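Local coordinates for phosphate transport system protein phoU (Streptococcus pneumoniae, PDB 2I0M), which probably takes part in regulating phosphate uptake, as an all-helical, zinc-binding homodimer of the PhoU family, at residues Ala35-Glu40 with Leu105-Asn110; Leu44-Asp49 with Ile100-Leu105; Pro138-Ser143 with Val205-Gly210. One frame throughout, in Å; residues are numbered along the deposited sequence.

How the interactions relate
Interactions 1 and 2 are neighbours: both use helix 39-66, they share Leu-105, and their centres lie about 11 Å apart. Interaction 1 is a surface contact at the ends of helices, held by a lysine on backbone carbonyls. Interaction 2 follows further along the same helix, is partly buried, and has no polar bond across it, only aliphatic side chains packed around Ala-101. Interaction 3 sits on the opposite side of the chain's centre, its own centre about 41 Å from that of interaction 1 and about 34 Å from that of interaction 2. Also partly buried, it combines both chemistries, with a glutamate holding a helix start beside apolar and CH-pi packing.

Interaction 1 of 3, residues Ala35-Glu40 with Leu105-Asn110; sequences ASKDKE and LQLKEN
At one end of the helical bundle, Lys-37, in the turn after helix 5-35, and Lys-39, at the start of helix 39-66, meet Leu-105, Leu-107 and Glu-109, where the chain leaves helix 74-105. Lys-39 makes the polar contact. With CG set beside its own backbone N (chi1 -68°) and the chain extended beyond, it carries NZ to Leu-107 O at 2.7 Å, nearly in line with the carbonyl (C=O...N angle 161°). A second, weak bond runs from Lys-39 NZ to Leu-105 O at 3.4 Å, so one ammonium spans two carbonyls and probably offsets their partial negative charge. At the root of the same lysine, the Leu-105 branch CD2 lies 3.3 Å from Lys-39 O and 4.0 Å from Lys-39 CB. Lys-37, bent at chi2 and chi3, bonds through NZ to Leu-34 O and Tyr-183 OH. Its chain crosses those of Leu-107 and Glu-109 at about right angles, CE 3.9 Å from Leu-107 CD1 and CD 3.6 Å from Glu-109 OE2; the charged ends are too far apart for a salt bridge. Leu-107 also packs on helix 177-209. Asp-38 N-caps the new helix: OD2 takes a weak bond from Glu-40 N at 3.2 Å and another bond from Met-41 N. The result is an N-capped helix-turn-helix junction facing the loop after helix 74-105, at one end of this all-helical PhoU protein.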
loop_
_atom_site.group_PDB
_atom_site.type_symbol
_atom_site.label_atom_id
_atom_site.label_comp_id
_atom_site.label_asym_id
_atom_site.label_seq_id
_atom_site.Cartn_x
_atom_site.Cartn_y
_atom_site.Cartn_z
ATOM N N ALA A 35 -15.587 -8.118 -16.941
ATOM C CA ALA A 35 -15.713 -8.366 -18.379
ATOM C C ALA A 35 -17.138 -8.748 -18.756
ATOM O O ALA A 35 -17.654 -8.291 -19.773
ATOM C CB ALA A 35 -14.741 -9.452 -18.837
ATOM N N SER A 36 -17.766 -9.580 -17.929
ATOM C CA SER A 36 -19.099 -10.086 -18.211
ATOM C C SER A 36 -20.211 -9.286 -17.537
ATOM O O SER A 36 -21.384 -9.637 -17.667
ATOM C CB SER A 36 -19.198 -11.572 -17.842
ATOM O OG SER A 36 -19.050 -11.781 -16.454
ATOM N N LYS A 37 -19.851 -8.217 -16.828
ATOM C CA LYS A 37 -20.829 -7.380 -16.107
ATOM C C LYS A 37 -21.736 -8.201 -15.181
ATOM O O LYS A 37 -22.943 -7.953 -15.086
ATOM C CB LYS A 37 -21.668 -6.536 -17.088
ATOM C CG LYS A 37 -21.146 -5.118 -17.320
ATOM C CD LYS A 37 -19.981 -5.094 -18.293
ATOM C CE LYS A 37 -19.010 -3.976 -17.963
ATOM N NZ LYS A 37 -17.801 -4.042 -18.829
ATOM N N ASP A 38 -21.138 -9.179 -14.505
ATOM C CA ASP A 38 -21.864 -10.100 -13.637
ATOM C C ASP A 38 -21.960 -9.527 -12.220
ATOM O O ASP A 38 -21.098 -9.777 -11.362
ATOM C CB ASP A 38 -21.165 -11.460 -13.648
ATOM C CG ASP A 38 -21.918 -12.533 -12.877
ATOM O OD1 ASP A 38 -21.581 -13.719 -13.074
ATOM O OD2 ASP A 38 -22.826 -12.215 -12.074
ATOM N N LYS A 39 -23.021 -8.758 -11.986
ATOM C CA LYS A 39 -23.231 -8.082 -10.708
ATOM C C LYS A 39 -23.456 -9.044 -9.539
ATOM O O LYS A 39 -23.206 -8.699 -8.384
ATOM C CB LYS A 39 -24.374 -7.073 -10.816
ATOM C CG LYS A 39 -24.038 -5.890 -11.716
ATOM C CD LYS A 39 -25.086 -4.780 -11.629
ATOM C CE LYS A 39 -24.844 -3.746 -12.724
ATOM N NZ LYS A 39 -25.270 -2.376 -12.330
ATOM N N GLU A 40 -23.907 -10.253 -9.850
ATOM C CA GLU A 40 -24.116 -11.284 -8.841
ATOM C C GLU A 40 -22.787 -11.876 -8.376
ATOM O O GLU A 40 -22.587 -12.080 -7.181
ATOM C CB GLU A 40 -25.072 -12.361 -9.365
ATOM C CG GLU A 40 -26.370 -11.774 -9.901
ATOM C CD GLU A 40 -27.449 -12.810 -10.101
ATOM O OE1 GLU A 40 -28.615 -12.544 -9.712
ATOM O OE2 GLU A 40 -27.133 -13.890 -10.648
ATOM N N LEU A 105 -20.821 -3.019 -9.519
ATOM C CA LEU A 105 -22.210 -2.821 -9.084
ATOM C C LEU A 105 -22.711 -1.414 -9.402
ATOM O O LEU A 105 -23.916 -1.170 -9.450
ATOM C CB LEU A 105 -22.354 -3.065 -7.578
ATOM C CG LEU A 105 -21.928 -4.388 -6.942
ATOM C CD1 LEU A 105 -22.119 -4.294 -5.434
ATOM C CD2 LEU A 105 -22.710 -5.553 -7.511
ATOM N N GLN A 106 -21.777 -0.498 -9.615
ATOM C CA GLN A 106 -22.093 0.895 -9.880
ATOM C C GLN A 106 -22.125 1.180 -11.378
ATOM O O GLN A 106 -22.506 2.279 -11.806
ATOM C CB GLN A 106 -21.090 1.809 -9.163
ATOM C CG GLN A 106 -21.033 1.614 -7.643
ATOM C CD GLN A 106 -22.339 1.986 -6.955
ATOM O OE1 GLN A 106 -22.605 3.157 -6.694
ATOM N NE2 GLN A 106 -23.156 0.984 -6.654
ATOM N N LEU A 107 -21.735 0.183 -12.171
ATOM C CA LEU A 107 -21.728 0.326 -13.621
ATOM C C LEU A 107 -23.137 0.312 -14.220
ATOM O O LEU A 107 -23.985 -0.502 -13.847
ATOM C CB LEU A 107 -20.842 -0.733 -14.283
ATOM C CG LEU A 107 -19.321 -0.555 -14.160
ATOM C CD1 LEU A 107 -18.583 -1.679 -14.877
ATOM C CD2 LEU A 107 -18.864 0.803 -14.687
ATOM N N LYS A 108 -23.367 1.240 -15.143
ATOM C CA LYS A 108 -24.628 1.329 -15.873
ATOM C C LYS A 108 -24.389 1.005 -17.338
ATOM O O LYS A 108 -23.372 1.396 -17.920
ATOM C CB LYS A 108 -25.252 2.724 -15.736
ATOM C CG LYS A 108 -25.451 3.208 -14.300
ATOM C CD LYS A 108 -26.662 2.557 -13.634
ATOM C CE LYS A 108 -26.979 3.208 -12.291
ATOM N NZ LYS A 108 -25.925 2.953 -11.266
ATOM N N GLU A 109 -25.332 0.278 -17.925
ATOM C CA GLU A 109 -25.252 -0.104 -19.323
ATOM C C GLU A 109 -26.631 -0.079 -19.962
ATOM O O GLU A 109 -27.415 -1.001 -19.730
ATOM C CB GLU A 109 -24.649 -1.502 -19.468
ATOM C CG GLU A 109 -23.148 -1.523 -19.711
ATOM C CD GLU A 109 -22.782 -2.386 -20.907
ATOM O OE1 GLU A 109 -23.409 -2.217 -21.983
ATOM O OE2 GLU A 109 -21.865 -3.224 -20.776
ATOM N N ASN A 110 -26.969 0.960 -20.737
ATOM C CA ASN A 110 -26.216 2.231 -20.902
ATOM C C ASN A 110 -24.772 2.209 -21.460
ATOM O O ASN A 110 -24.352 1.226 -22.086
ATOM C CB ASN A 110 -26.329 3.109 -19.636
ATOM C CG ASN A 110 -27.755 3.582 -19.373
ATOM O OD1 ASN A 110 -28.617 3.549 -20.258
ATOM N ND2 ASN A 110 -28.008 4.027 -18.148
#

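Interaction 2 of 3, residues Leu44-Asp49 with Ile100-Leu105; sequences LIINKD and IAKAVL
Ala-101 packs against two successive isoleucines of the facing helix, and this is the buried part of the contact. Its CB lies 3.8 Å from Ile-45 CG2 and 3.9 Å from Ile-46 CG1, so a single methyl meets a different branch of each isoleucine. Both isoleucines hold CG1 beside the backbone N (chi1 -70° and -64°), so it is their different positions around the helix that turn CG2 of one and CG1 of the other to the alanine. Consistent with the small size of the alanine, Ile-46 CA and Ala-101 CA are 6.6 Å apart. Ala-101 also touches Ala-42, one turn earlier on helix 39-66. The pair belongs to the long helical bundle of the PhoU fold: helices 39-66 and 74-105 run roughly antiparallel here, their local axes 9.3 Å apart with 145° between their directions. No hydrogen bond crosses between the two segments, and the cohesion is aliphatic. Outward from Ala-101 the contact passes to the end of Ile-46, whose CD1 meets Leu-105 CD1 tip to tip at 3.6 Å. On the exposed side lies Lys-102. Only the base of its extended chain takes part, with CG 3.8 Å from Ile-46 CD1 where the two side chains cross obliquely, and the rest continues past the isoleucine. This side chain is about 10 Å from a bound zinc ion. Asp-49 comes close to Asp-95, a zinc ligand together with Glu-91, and to Asp-214 of the second subunit; the zinc bound by Asp-95 may ease this crowding of like charges.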
loop_
_atom_site.group_PDB
_atom_site.type_symbol
_atom_site.label_atom_id
_atom_site.label_comp_id
_atom_site.label_asym_id
_atom_site.label_seq_id
_atom_site.Cartn_x
_atom_site.Cartn_y
_atom_site.Cartn_z
ATOM N N LEU A 44 -20.802 -11.870 -4.490
ATOM C CA LEU A 44 -20.178 -13.009 -3.817
ATOM C C LEU A 44 -18.712 -12.712 -3.488
ATOM O O LEU A 44 -18.214 -13.115 -2.435
ATOM C CB LEU A 44 -20.323 -14.301 -4.643
ATOM C CG LEU A 44 -21.734 -14.735 -5.100
ATOM C CD1 LEU A 44 -21.678 -15.878 -6.112
ATOM C CD2 LEU A 44 -22.695 -15.085 -3.936
ATOM N N ILE A 45 -18.030 -11.978 -4.366
ATOM C CA ILE A 45 -16.653 -11.533 -4.086
ATOM C C ILE A 45 -16.609 -10.615 -2.859
ATOM O O ILE A 45 -15.707 -10.725 -2.012
ATOM C CB ILE A 45 -16.035 -10.766 -5.279
ATOM C CG1 ILE A 45 -15.766 -11.719 -6.447
ATOM C CG2 ILE A 45 -14.758 -10.005 -4.844
ATOM C CD1 ILE A 45 -15.835 -11.054 -7.804
ATOM N N ILE A 46 -17.561 -9.691 -2.793
ATOM C CA ILE A 46 -17.606 -8.715 -1.723
ATOM C C ILE A 46 -17.830 -9.431 -0.385
ATOM O O ILE A 46 -17.131 -9.172 0.588
ATOM C CB ILE A 46 -18.675 -7.636 -2.009
ATOM C CG1 ILE A 46 -18.282 -6.840 -3.260
ATOM C CG2 ILE A 46 -18.881 -6.708 -0.800
ATOM C CD1 ILE A 46 -19.434 -6.067 -3.887
ATOM N N ASN A 47 -18.779 -10.360 -0.366
ATOM C CA ASN A 47 -19.087 -11.125 0.836
ATOM C C ASN A 47 -18.022 -12.149 1.275
ATOM O O ASN A 47 -17.960 -12.513 2.454
ATOM C CB ASN A 47 -20.468 -11.762 0.705
ATOM C CG ASN A 47 -21.581 -10.716 0.680
ATOM O OD1 ASN A 47 -21.551 -9.748 1.445
ATOM N ND2 ASN A 47 -22.561 -10.898 -0.209
ATOM N N LYS A 48 -17.182 -12.601 0.341
ATOM C CA LYS A 48 -16.126 -13.555 0.675
ATOM C C LYS A 48 -14.811 -12.906 1.090
ATOM O O LYS A 48 -13.884 -13.606 1.512
ATOM C CB LYS A 48 -15.878 -14.540 -0.464
ATOM C CG LYS A 48 -16.906 -15.669 -0.520
ATOM C CD LYS A 48 -16.332 -16.940 -1.140
ATOM C CE LYS A 48 -16.038 -16.778 -2.628
ATOM N NZ LYS A 48 -16.480 -18.000 -3.392
ATOM N N ASP A 49 -14.729 -11.579 0.995
ATOM C CA ASP A 49 -13.498 -10.887 1.375
ATOM C C ASP A 49 -13.037 -11.205 2.808
ATOM O O ASP A 49 -11.848 -11.348 3.042
ATOM C CB ASP A 49 -13.581 -9.370 1.159
ATOM C CG ASP A 49 -12.235 -8.692 1.374
ATOM O OD1 ASP A 49 -11.361 -8.761 0.473
ATOM O OD2 ASP A 49 -12.027 -8.122 2.466
ATOM N N ILE A 100 -12.950 -3.554 -6.942
ATOM C CA ILE A 100 -13.340 -3.706 -8.355
ATOM C C ILE A 100 -14.746 -4.317 -8.495
ATOM O O ILE A 100 -15.548 -3.904 -9.343
ATOM C CB ILE A 100 -12.321 -4.571 -9.134
ATOM C CG1 ILE A 100 -10.983 -3.851 -9.259
ATOM C CG2 ILE A 100 -12.848 -4.919 -10.527
ATOM C CD1 ILE A 100 -9.956 -4.547 -10.196
ATOM N N ALA A 101 -15.033 -5.298 -7.650
ATOM C CA ALA A 101 -16.355 -5.889 -7.600
ATOM C C ALA A 101 -17.412 -4.857 -7.215
ATOM O O ALA A 101 -18.491 -4.866 -7.785
ATOM C CB ALA A 101 -16.376 -7.094 -6.652
ATOM N N LYS A 102 -17.097 -3.959 -6.277
ATOM C CA LYS A 102 -18.017 -2.871 -5.904
ATOM C C LYS A 102 -18.252 -1.878 -7.044
ATOM O O LYS A 102 -19.377 -1.439 -7.260
ATOM C CB LYS A 102 -17.537 -2.121 -4.661
ATOM C CG LYS A 102 -17.330 -2.991 -3.440
ATOM C CD LYS A 102 -16.994 -2.145 -2.228
ATOM C CE LYS A 102 -16.547 -3.007 -1.062
ATOM N NZ LYS A 102 -16.603 -2.244 0.213
ATOM N N ALA A 103 -17.192 -1.528 -7.768
ATOM C CA ALA A 103 -17.316 -0.651 -8.930
ATOM C C ALA A 103 -18.192 -1.270 -10.036
ATOM O O ALA A 103 -18.860 -0.548 -10.766
ATOM C CB ALA A 103 -15.942 -0.279 -9.468
ATOM N N VAL A 104 -18.179 -2.600 -10.146
ATOM C CA VAL A 104 -19.002 -3.326 -11.115
ATOM C C VAL A 104 -20.491 -3.179 -10.798
ATOM O O VAL A 104 -21.320 -3.202 -11.702
ATOM C CB VAL A 104 -18.592 -4.831 -11.216
ATOM C CG1 VAL A 104 -19.645 -5.656 -11.975
ATOM C CG2 VAL A 104 -17.215 -4.975 -11.875
ATOM N N LEU A 105 -20.821 -3.019 -9.519
ATOM C CA LEU A 105 -22.210 -2.821 -9.084
ATOM C C LEU A 105 -22.711 -1.414 -9.402
ATOM O O LEU A 105 -23.916 -1.170 -9.450
ATOM C CB LEU A 105 -22.354 -3.065 -7.578
ATOM C CG LEU A 105 -21.928 -4.388 -6.942
ATOM C CD1 LEU A 105 -22.119 -4.294 -5.434
ATOM C CD2 LEU A 105 -22.710 -5.553 -7.511
#

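Interaction 3 of 3, residues Pro138-Ser143 with Val205-Gly210; sequences PLHQAS and VYLETG
Glu-208 reaches from the last turn of helix 177-209 to the start of helix 142-150, where its OE1 accepts the hydrogen bond of Ala-142 N at 3.0 Å. The bond is almost straight (174° at the hydrogen), and the amide meets OE1 nearly along its C-O axis. CG of Glu-208 is anti to the backbone N (chi1 -176°), and a bend at chi2 turns the carboxylate to the amide that follows Gln-141, the N-cap residue. Glu-208 OE1 also lies 3.5 Å from Ala-142 CB and only 3.1 Å from His-140 O. The two oxygens are both acceptors and are not hydrogen-bonded; the straight bond from Ala-142 N, with the N-terminal end of helix 142-150, probably compensates for their proximity. The apolar contact is modest: Ala-142 CB stands 4.1 Å from Val-205 CG2. On the aromatic side, Leu-207 CD2 makes an off-centre CH-pi contact with the His-140 ring, 4.3 Å from its centroid and 28° off the normal, approaching obliquely with ND1 the nearest ring atom. Pro-138 O sits over the centre of one ring face, 3.6 Å above the plane, and ND1 bonds weakly to Phe-137 O. Beyond the contact, Leu-207 O is bound by Arg-78 NH2 and the Leu-207 side chain packs on helix 74-105. Gly-210, of positive phi, follows the helix directly. A carboxylate from a helix's last turn, accepting the first amide of another helix distant in sequence, ties together helix ends in this all-helical PhoU bundle.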
loop_
_atom_site.group_PDB
_atom_site.type_symbol
_atom_site.label_atom_id
_atom_site.label_comp_id
_atom_site.label_asym_id
_atom_site.label_seq_id
_atom_site.Cartn_x
_atom_site.Cartn_y
_atom_site.Cartn_z
ATOM N N PRO A 138 8.485 -19.910 -3.138
ATOM C CA PRO A 138 9.155 -21.075 -2.491
ATOM C C PRO A 138 10.637 -21.250 -2.847
ATOM O O PRO A 138 11.384 -21.869 -2.085
ATOM C CB PRO A 138 8.367 -22.294 -3.014
ATOM C CG PRO A 138 7.096 -21.771 -3.484
ATOM C CD PRO A 138 7.302 -20.328 -3.908
ATOM N N LEU A 139 11.040 -20.724 -4.002
ATOM C CA LEU A 139 12.436 -20.751 -4.428
ATOM C C LEU A 139 13.302 -19.773 -3.651
ATOM O O LEU A 139 14.494 -19.994 -3.489
ATOM C CB LEU A 139 12.558 -20.524 -5.937
ATOM C CG LEU A 139 11.927 -21.650 -6.771
ATOM C CD1 LEU A 139 11.648 -21.202 -8.186
ATOM C CD2 LEU A 139 12.777 -22.928 -6.769
ATOM N N HIS A 140 12.696 -18.715 -3.127
ATOM C CA HIS A 140 13.440 -17.680 -2.392
ATOM C C HIS A 140 14.529 -16.998 -3.257
ATOM O O HIS A 140 15.485 -16.433 -2.732
ATOM C CB HIS A 140 14.054 -18.252 -1.097
ATOM C CG HIS A 140 13.073 -18.953 -0.206
ATOM N ND1 HIS A 140 11.751 -18.571 -0.097
ATOM C CD2 HIS A 140 13.233 -20.001 0.641
ATOM C CE1 HIS A 140 11.137 -19.365 0.763
ATOM N NE2 HIS A 140 12.014 -20.238 1.228
ATOM N N GLN A 141 14.349 -17.058 -4.577
ATOM C CA GLN A 141 15.234 -16.479 -5.590
ATOM C C GLN A 141 15.013 -14.952 -5.717
ATOM O O GLN A 141 14.023 -14.524 -6.332
ATOM C CB GLN A 141 14.869 -17.114 -6.937
ATOM C CG GLN A 141 16.015 -17.545 -7.806
ATOM C CD GLN A 141 16.383 -18.992 -7.589
ATOM O OE1 GLN A 141 16.173 -19.835 -8.470
ATOM N NE2 GLN A 141 16.931 -19.298 -6.419
ATOM N N ALA A 142 15.924 -14.143 -5.169
ATOM C CA ALA A 142 15.874 -12.680 -5.319
ATOM C C ALA A 142 15.621 -12.214 -6.760
ATOM O O ALA A 142 14.814 -11.320 -6.997
ATOM C CB ALA A 142 17.151 -12.038 -4.773
ATOM N N SER A 143 16.287 -12.849 -7.717
ATOM C CA SER A 143 16.230 -12.434 -9.126
ATOM C C SER A 143 14.895 -12.646 -9.822
ATOM O O SER A 143 14.470 -11.800 -10.601
ATOM C CB SER A 143 17.333 -13.108 -9.919
ATOM O OG SER A 143 18.548 -12.930 -9.230
ATOM N N VAL A 205 13.593 -10.215 -1.727
ATOM C CA VAL A 205 15.011 -9.862 -1.892
ATOM C C VAL A 205 15.676 -9.690 -0.522
ATOM O O VAL A 205 16.791 -10.159 -0.321
ATOM C CB VAL A 205 15.292 -8.707 -2.943
ATOM C CG1 VAL A 205 14.483 -7.491 -2.655
ATOM C CG2 VAL A 205 16.782 -8.320 -2.982
ATOM N N TYR A 206 14.953 -9.068 0.415
ATOM C CA TYR A 206 15.355 -8.942 1.815
ATOM C C TYR A 206 15.625 -10.294 2.478
ATOM O O TYR A 206 16.497 -10.418 3.334
ATOM C CB TYR A 206 14.279 -8.170 2.595
ATOM C CG TYR A 206 14.171 -8.531 4.057
ATOM C CD1 TYR A 206 14.901 -7.836 5.032
ATOM C CD2 TYR A 206 13.331 -9.562 4.468
ATOM C CE1 TYR A 206 14.792 -8.175 6.396
ATOM C CE2 TYR A 206 13.215 -9.911 5.802
ATOM C CZ TYR A 206 13.933 -9.216 6.761
ATOM O OH TYR A 206 13.796 -9.594 8.080
ATOM N N LEU A 207 14.856 -11.301 2.088
ATOM C CA LEU A 207 15.000 -12.635 2.650
ATOM C C LEU A 207 16.344 -13.275 2.235
ATOM O O LEU A 207 17.062 -13.840 3.062
ATOM C CB LEU A 207 13.781 -13.487 2.266
ATOM C CG LEU A 207 13.671 -14.966 2.645
ATOM C CD1 LEU A 207 13.905 -15.209 4.137
ATOM C CD2 LEU A 207 12.330 -15.512 2.198
ATOM N N GLU A 208 16.706 -13.151 0.967
ATOM C CA GLU A 208 17.972 -13.686 0.502
ATOM C C GLU A 208 19.146 -12.806 0.902
ATOM O O GLU A 208 20.227 -13.296 1.209
ATOM C CB GLU A 208 17.958 -13.891 -1.011
ATOM C CG GLU A 208 19.251 -14.559 -1.511
ATOM C CD GLU A 208 19.061 -15.435 -2.726
ATOM O OE1 GLU A 208 18.175 -15.154 -3.546
ATOM O OE2 GLU A 208 19.819 -16.413 -2.864
ATOM N N THR A 209 18.898 -11.504 0.928
ATOM C CA THR A 209 19.917 -10.482 1.078
ATOM C C THR A 209 20.174 -10.104 2.540
ATOM O O THR A 209 21.321 -9.995 2.959
ATOM C CB THR A 209 19.502 -9.266 0.225
ATOM O OG1 THR A 209 19.885 -9.515 -1.136
ATOM C CG2 THR A 209 20.131 -7.983 0.691
ATOM N N GLY A 210 19.112 -9.915 3.315
ATOM C CA GLY A 210 19.238 -9.488 4.709
ATOM C C GLY A 210 18.925 -8.014 4.904
ATOM O O GLY A 210 18.954 -7.506 6.022
#